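Local coordinates for protein NAD-dependent aldehyde dehydrogenase (Sinorhizobium meliloti, PDB 3U4J) that probably oxidises aldehydes with NAD or NADP as the acceptor, as a calcium-binding tetramer of the aldehyde dehydrogenase family, at residues A[41-45]-A[111-115]; A[332-336]-A[383-387]; A[449-453]-A[468-472]. All coordinates share one frame; numbering follows the deposited sequence.

Interaction 1. Residues A[41-45]-A[111-115]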
# COMPACT_ATOMS: atom_id res chain seq x y z
N ASP A 41 34.85 -32.59 1.47
CA ASP A 41 35.89 -31.59 1.25
C ASP A 41 35.54 -30.74 0.02
O ASP A 41 34.91 -31.23 -0.92
CB ASP A 41 37.24 -32.27 0.97
CG ASP A 41 37.85 -32.98 2.19
OD1 ASP A 41 37.46 -32.74 3.35
OD2 ASP A 41 38.77 -33.79 1.97
N ARG A 42 36.00 -29.50 0.03
CA ARG A 42 35.96 -28.63 -1.14
C ARG A 42 37.38 -28.29 -1.58
O ARG A 42 38.15 -27.70 -0.83
CB ARG A 42 35.19 -27.31 -0.84
CG ARG A 42 35.23 -26.31 -1.98
CD ARG A 42 34.72 -26.93 -3.27
NE ARG A 42 34.37 -25.91 -4.27
CZ ARG A 42 34.19 -26.15 -5.57
NH1 ARG A 42 34.33 -27.38 -6.05
NH2 ARG A 42 33.87 -25.14 -6.39
N VAL A 43 37.72 -28.63 -2.82
CA VAL A 43 38.98 -28.26 -3.42
C VAL A 43 38.73 -26.95 -4.14
O VAL A 43 37.70 -26.80 -4.81
CB VAL A 43 39.49 -29.36 -4.42
CG1 VAL A 43 40.65 -28.86 -5.29
CG2 VAL A 43 39.95 -30.63 -3.64
N SER A 44 39.64 -25.99 -4.01
CA SER A 44 39.48 -24.70 -4.68
C SER A 44 39.43 -24.92 -6.18
O SER A 44 40.30 -25.61 -6.73
CB SER A 44 40.62 -23.76 -4.36
OG SER A 44 40.70 -22.71 -5.33
N PRO A 45 38.41 -24.36 -6.85
CA PRO A 45 38.36 -24.63 -8.29
C PRO A 45 39.39 -23.79 -9.04
O PRO A 45 39.75 -24.12 -10.16
CB PRO A 45 36.93 -24.23 -8.67
CG PRO A 45 36.54 -23.21 -7.66
CD PRO A 45 37.25 -23.58 -6.38
N LEU A 111 37.67 -18.53 -2.43
CA LEU A 111 38.31 -19.84 -2.42
C LEU A 111 37.35 -20.99 -2.78
O LEU A 111 37.72 -21.90 -3.51
CB LEU A 111 38.94 -20.09 -1.04
CG LEU A 111 40.21 -19.30 -0.72
CD1 LEU A 111 40.62 -19.52 0.78
CD2 LEU A 111 41.31 -19.70 -1.67
N GLU A 112 36.13 -20.96 -2.23
CA GLU A 112 35.20 -22.06 -2.42
C GLU A 112 34.48 -21.97 -3.75
O GLU A 112 34.21 -23.00 -4.37
CB GLU A 112 34.17 -22.14 -1.28
CG GLU A 112 34.80 -22.35 0.09
CD GLU A 112 33.79 -22.52 1.21
OE1 GLU A 112 32.56 -22.49 0.97
OE2 GLU A 112 34.24 -22.70 2.36
N VAL A 113 34.15 -20.76 -4.18
CA VAL A 113 33.38 -20.59 -5.40
C VAL A 113 34.29 -20.42 -6.63
O VAL A 113 33.88 -20.74 -7.72
CB VAL A 113 32.37 -19.39 -5.31
CG1 VAL A 113 31.62 -19.16 -6.63
CG2 VAL A 113 31.38 -19.57 -4.15
N GLY A 114 35.51 -19.91 -6.46
CA GLY A 114 36.33 -19.49 -7.61
C GLY A 114 35.99 -18.09 -8.10
O GLY A 114 36.31 -17.72 -9.22
N LYS A 115 35.32 -17.33 -7.25
CA LYS A 115 34.87 -15.98 -7.53
C LYS A 115 36.05 -15.04 -7.35
O LYS A 115 36.77 -15.14 -6.35
CB LYS A 115 33.79 -15.64 -6.49
CG LYS A 115 32.84 -14.52 -6.78
CD LYS A 115 31.87 -14.38 -5.59
CE LYS A 115 30.77 -15.44 -5.60
NZ LYS A 115 29.77 -15.20 -6.68
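With its CG turned opposite the backbone N (chi1 174°) and the chain kinked at chi2 (55°), Arg42 brings one edge of its guanidinium group up to the backbone carbonyl of Glu112. Two nitrogens close on that single oxygen from the side: Arg42 NE lies 2.9 Å from Glu112 O, in the carbonyl plane on a lone pair, and Arg42 NH2 lies 3.0 Å from Glu112 O, almost in line with the C=O bond. The oxygen sits close to the guanidinium plane, an arrangement that also restrains the rotation of the flat group. Arg42 NH2 has a further acceptor in Ile347 O, while the carboxylate of Glu112 turns elsewhere and takes a hydrogen bond from Gly202 N.

Beyond the arginine, the chain leaves strand 39-43 and runs against the last turn of helix 102-113. Pro45 packs against the helix end with its ring carbons: Pro45 CD approaches Leu111 O at 3.4 Å and Pro45 CG meets Val113 O at 3.6 Å. Ser44 adds a CA-H...O contact, its CA 3.5 Å from Leu111 O, and Gly114, with positive phi, takes the chain out of the helix. The contact thus illustrates a cationic group placed on a backbone carbonyl near the C-terminal end of a helix, where it would be expected to complement the negative end of the helix dipole.

Interaction 2. Residues A[332-336]-A[383-387]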
# COMPACT_ATOMS: atom_id res chain seq x y z
N ALA A 332 40.61 -9.34 -17.73
CA ALA A 332 41.45 -10.25 -16.94
C ALA A 332 40.64 -11.39 -16.33
O ALA A 332 39.63 -11.17 -15.64
CB ALA A 332 42.25 -9.47 -15.85
N PHE A 333 41.07 -12.62 -16.61
CA PHE A 333 40.44 -13.81 -16.06
C PHE A 333 41.50 -14.75 -15.52
O PHE A 333 42.66 -14.71 -15.97
CB PHE A 333 39.49 -14.49 -17.05
CG PHE A 333 40.17 -15.30 -18.12
CD1 PHE A 333 40.04 -16.69 -18.14
CD2 PHE A 333 40.91 -14.67 -19.12
CE1 PHE A 333 40.66 -17.45 -19.13
CE2 PHE A 333 41.54 -15.41 -20.11
CZ PHE A 333 41.41 -16.81 -20.12
N GLY A 334 41.12 -15.57 -14.55
CA GLY A 334 42.07 -16.49 -13.91
C GLY A 334 42.07 -16.42 -12.39
O GLY A 334 41.01 -16.34 -11.77
N ASP A 335 43.26 -16.40 -11.82
CA ASP A 335 43.47 -16.49 -10.39
C ASP A 335 42.44 -15.68 -9.57
O ASP A 335 42.53 -14.46 -9.51
CB ASP A 335 44.88 -16.01 -10.04
CG ASP A 335 45.26 -16.30 -8.58
OD1 ASP A 335 44.41 -16.83 -7.80
OD2 ASP A 335 46.41 -16.00 -8.20
N PRO A 336 41.48 -16.38 -8.92
CA PRO A 336 40.48 -15.64 -8.12
C PRO A 336 41.08 -14.80 -6.99
O PRO A 336 40.43 -13.87 -6.54
CB PRO A 336 39.56 -16.74 -7.58
CG PRO A 336 39.75 -17.91 -8.55
CD PRO A 336 41.20 -17.83 -8.95
N TYR A 383 39.38 -23.31 -15.62
CA TYR A 383 39.12 -22.04 -16.29
C TYR A 383 38.63 -22.27 -17.71
O TYR A 383 39.20 -23.10 -18.44
CB TYR A 383 40.38 -21.18 -16.31
CG TYR A 383 40.92 -20.87 -14.93
CD1 TYR A 383 40.35 -19.86 -14.16
CD2 TYR A 383 42.01 -21.58 -14.40
CE1 TYR A 383 40.86 -19.56 -12.87
CE2 TYR A 383 42.51 -21.31 -13.14
CZ TYR A 383 41.93 -20.28 -12.38
OH TYR A 383 42.42 -19.99 -11.13
N TYR A 384 37.60 -21.51 -18.10
CA TYR A 384 37.06 -21.59 -19.45
C TYR A 384 37.21 -20.23 -20.12
O TYR A 384 36.93 -19.21 -19.50
CB TYR A 384 35.61 -22.09 -19.44
CG TYR A 384 35.26 -22.70 -20.78
CD1 TYR A 384 35.48 -24.06 -21.02
CD2 TYR A 384 34.80 -21.91 -21.83
CE1 TYR A 384 35.22 -24.63 -22.29
CE2 TYR A 384 34.52 -22.46 -23.09
CZ TYR A 384 34.74 -23.82 -23.30
OH TYR A 384 34.48 -24.36 -24.53
N ALA A 385 37.68 -20.21 -21.36
CA ALA A 385 37.93 -18.94 -22.03
C ALA A 385 36.64 -18.17 -22.32
O ALA A 385 35.62 -18.77 -22.62
CB ALA A 385 38.67 -19.20 -23.34
N PRO A 386 36.68 -16.82 -22.24
CA PRO A 386 35.55 -16.04 -22.71
C PRO A 386 35.21 -16.43 -24.15
O PRO A 386 36.10 -16.46 -25.03
CB PRO A 386 36.07 -14.61 -22.66
CG PRO A 386 37.02 -14.62 -21.53
CD PRO A 386 37.71 -15.96 -21.62
N THR A 387 33.93 -16.72 -24.38
CA THR A 387 33.49 -17.32 -25.63
C THR A 387 32.32 -16.56 -26.25
O THR A 387 31.35 -16.21 -25.55
CB THR A 387 33.10 -18.80 -25.39
OG1 THR A 387 34.24 -19.51 -24.85
CG2 THR A 387 32.61 -19.49 -26.71
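Phe333 presents one ring face to Pro386, whose CD sits over the middle of the ring, 4.0 Å from the centroid and only 5° off the normal. This CH-pi contact joins two parts of the aldehyde dehydrogenase fold: the short strand 333-334, paired in parallel with strand 7-8, and strand 383-390, which belongs to a large mixed sheet. Phe333 adopts a chi1 of 77°, with CG lodged between its backbone N and carbonyl carbon, and this sets the ring so that its face meets Pro386. Phe333 CE1 lies 4.3 Å from Ala385 CA.

Tyr383 makes the second part of the contact. Its CG stands opposite the carbonyl carbon (chi1 -59°), and the CE1 corner of the ring meets Gly334, with Tyr383 CE1 3.4 Å from Gly334 C. Gly334 itself has backbone angles that suit a residue without a side chain. Phe7 of strand 7-8 touches both aromatic rings, edge-to-face with Tyr383 and with the planes at about 55° to each other at Phe333.

The polar ends have partners outside the two segments. Tyr383 OH is hydrogen-bonded to Gly46 O, which links the contact to the loop following strand 39-43. The carboxylate of Asp335 accepts twice, OD1 from Leu337 N and OD2 from Asp11 N. At the far end of the tyrosine, its hydroxyl meets the proline ring in its path, with Tyr383 OH 3.3 Å from Pro336 CD.

Interaction 3. Residues A[449-453]-A[468-472]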
# COMPACT_ATOMS: atom_id res chain seq x y z
N ILE A 449 8.31 -7.86 -22.96
CA ILE A 449 9.16 -9.05 -22.72
C ILE A 449 8.66 -9.76 -21.44
O ILE A 449 8.46 -9.11 -20.41
CB ILE A 449 10.65 -8.69 -22.64
CG1 ILE A 449 11.11 -8.24 -24.04
CG2 ILE A 449 11.49 -9.88 -22.15
CD1 ILE A 449 12.51 -7.59 -24.06
N ARG A 450 8.44 -11.07 -21.54
CA ARG A 450 7.90 -11.85 -20.42
C ARG A 450 8.99 -12.34 -19.47
O ARG A 450 9.36 -13.51 -19.49
CB ARG A 450 7.02 -12.99 -20.95
CG ARG A 450 5.79 -12.44 -21.66
CD ARG A 450 5.14 -13.51 -22.50
NE ARG A 450 3.91 -13.02 -23.14
CZ ARG A 450 3.03 -13.82 -23.75
NH1 ARG A 450 3.26 -15.14 -23.79
NH2 ARG A 450 1.93 -13.31 -24.29
N ALA A 451 9.52 -11.42 -18.68
CA ALA A 451 10.59 -11.72 -17.74
C ALA A 451 10.40 -10.85 -16.50
O ALA A 451 9.93 -9.72 -16.61
CB ALA A 451 11.95 -11.45 -18.36
N GLY A 452 10.74 -11.39 -15.33
CA GLY A 452 10.48 -10.70 -14.04
C GLY A 452 11.51 -9.70 -13.60
O GLY A 452 11.19 -8.78 -12.84
N ARG A 453 12.75 -9.86 -14.06
CA ARG A 453 13.85 -8.99 -13.64
C ARG A 453 14.34 -8.31 -14.91
O ARG A 453 14.98 -8.95 -15.76
CB ARG A 453 14.99 -9.80 -12.99
CG ARG A 453 14.56 -10.58 -11.74
CD ARG A 453 15.68 -11.46 -11.18
NE ARG A 453 16.75 -10.67 -10.53
CZ ARG A 453 17.69 -11.22 -9.74
NH1 ARG A 453 17.64 -12.51 -9.46
NH2 ARG A 453 18.65 -10.47 -9.19
N ILE A 468 12.44 -9.42 -7.01
CA ILE A 468 13.08 -10.26 -8.02
C ILE A 468 12.30 -11.57 -8.15
O ILE A 468 11.75 -12.12 -7.16
CB ILE A 468 14.61 -10.51 -7.73
CG1 ILE A 468 14.84 -11.38 -6.49
CG2 ILE A 468 15.42 -9.16 -7.64
CD1 ILE A 468 16.31 -11.78 -6.21
N GLY A 469 12.27 -12.11 -9.36
CA GLY A 469 11.72 -13.45 -9.55
C GLY A 469 11.45 -13.63 -11.03
O GLY A 469 11.66 -12.69 -11.79
N GLY A 470 10.96 -14.80 -11.44
CA GLY A 470 10.78 -15.09 -12.87
C GLY A 470 9.35 -15.30 -13.35
O GLY A 470 8.42 -15.46 -12.55
N TYR A 471 9.20 -15.24 -14.66
CA TYR A 471 7.97 -15.66 -15.32
C TYR A 471 8.24 -17.07 -15.80
O TYR A 471 9.41 -17.50 -15.80
CB TYR A 471 7.73 -14.80 -16.56
CG TYR A 471 7.16 -13.39 -16.36
CD1 TYR A 471 6.16 -12.90 -17.22
CD2 TYR A 471 7.61 -12.54 -15.34
CE1 TYR A 471 5.64 -11.61 -17.07
CE2 TYR A 471 7.09 -11.23 -15.18
CZ TYR A 471 6.10 -10.80 -16.05
OH TYR A 471 5.57 -9.55 -15.91
N LYS A 472 7.19 -17.77 -16.23
CA LYS A 472 7.30 -19.04 -16.96
C LYS A 472 8.09 -20.05 -16.14
O LYS A 472 7.86 -20.16 -14.95
CB LYS A 472 7.94 -18.78 -18.35
CG LYS A 472 7.03 -17.88 -19.22
CD LYS A 472 7.33 -18.10 -20.69
CE LYS A 472 7.91 -16.89 -21.30
NZ LYS A 472 8.35 -17.15 -22.70
O HOH W 1 6.23 -16.32 -24.13
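Segments 449-453 and 468-472 run nearly antiparallel, their directions 157° apart, and their CA atoms are nearest at Gly452 and Gly470, 4.6 Å from CA to CA. They share no direct hydrogen bond. An inverse gamma turn centred on Arg450, closed by a weak bond from Ala451 N to Ile449 O, leads the first segment from helix 439-448 toward strand 453-456. The lack of a side chain at Gly452 permits a close approach: Gly452 CA lies 3.2 Å from Gly469 O, a CA-H...O contact.

Tyr471 covers the turn. With CG opposite the carbonyl carbon (chi1 -78°), its ring lies over the Arg450-Ala451 peptide, Ala451 N standing 3.8 Å above the ring plane near its centre. The hydroxyl reaches beyond the chain to Glu160 of the second subunit. Arg453 and Ile468 lie side by side and point the same way; a bend at chi3 (72°) lays the guanidinium over the isoleucine, with Ile468 CG2 over one face and 3.5 Å from Arg453 NE. Arg453 also carries the sheet across the interface, pairing in parallel with a strand of the second subunit.

A water accepts from Lys472 NZ at 2.7 Å and from Arg450 NH1 at 3.2 Å, bridging two like charges. Each has a further partner: Lys472 NZ bonds Thr426 O, and Arg450 NH2 makes a salt bridge with Asp75 of the second subunit.

Ala451 O, Gly469 N and Gly469 O are buried without a hydrogen-bonding partner in the model. The direct contact thus appears to rest mainly on the packing of ring, glycine and aliphatic chain, while the polar ends find their bonds outside it, partly on the second subunit.

In the fold
The three contacts follow one another along the chain without interleaving. Interactions 1 and 2 are neighbours, their centres about 15 Å apart, and they touch where Lys115 O meets Pro336 CB at 3.4 Å. Together they connect strand 39-43, the end of helix 102-113 and strand 383-390 on the side of the subunit that also holds the calcium site of Leu17 and Glu50. The centre of interaction 3 lies about 31 Å from that of interaction 1 and about 29 Å from that of interaction 2. It is nevertheless tied to the latter by one mixed sheet, which contains both strand 383-390 and strand 453-456. One pair thus works within the subunit, whereas the third contact faces its tetramer partner.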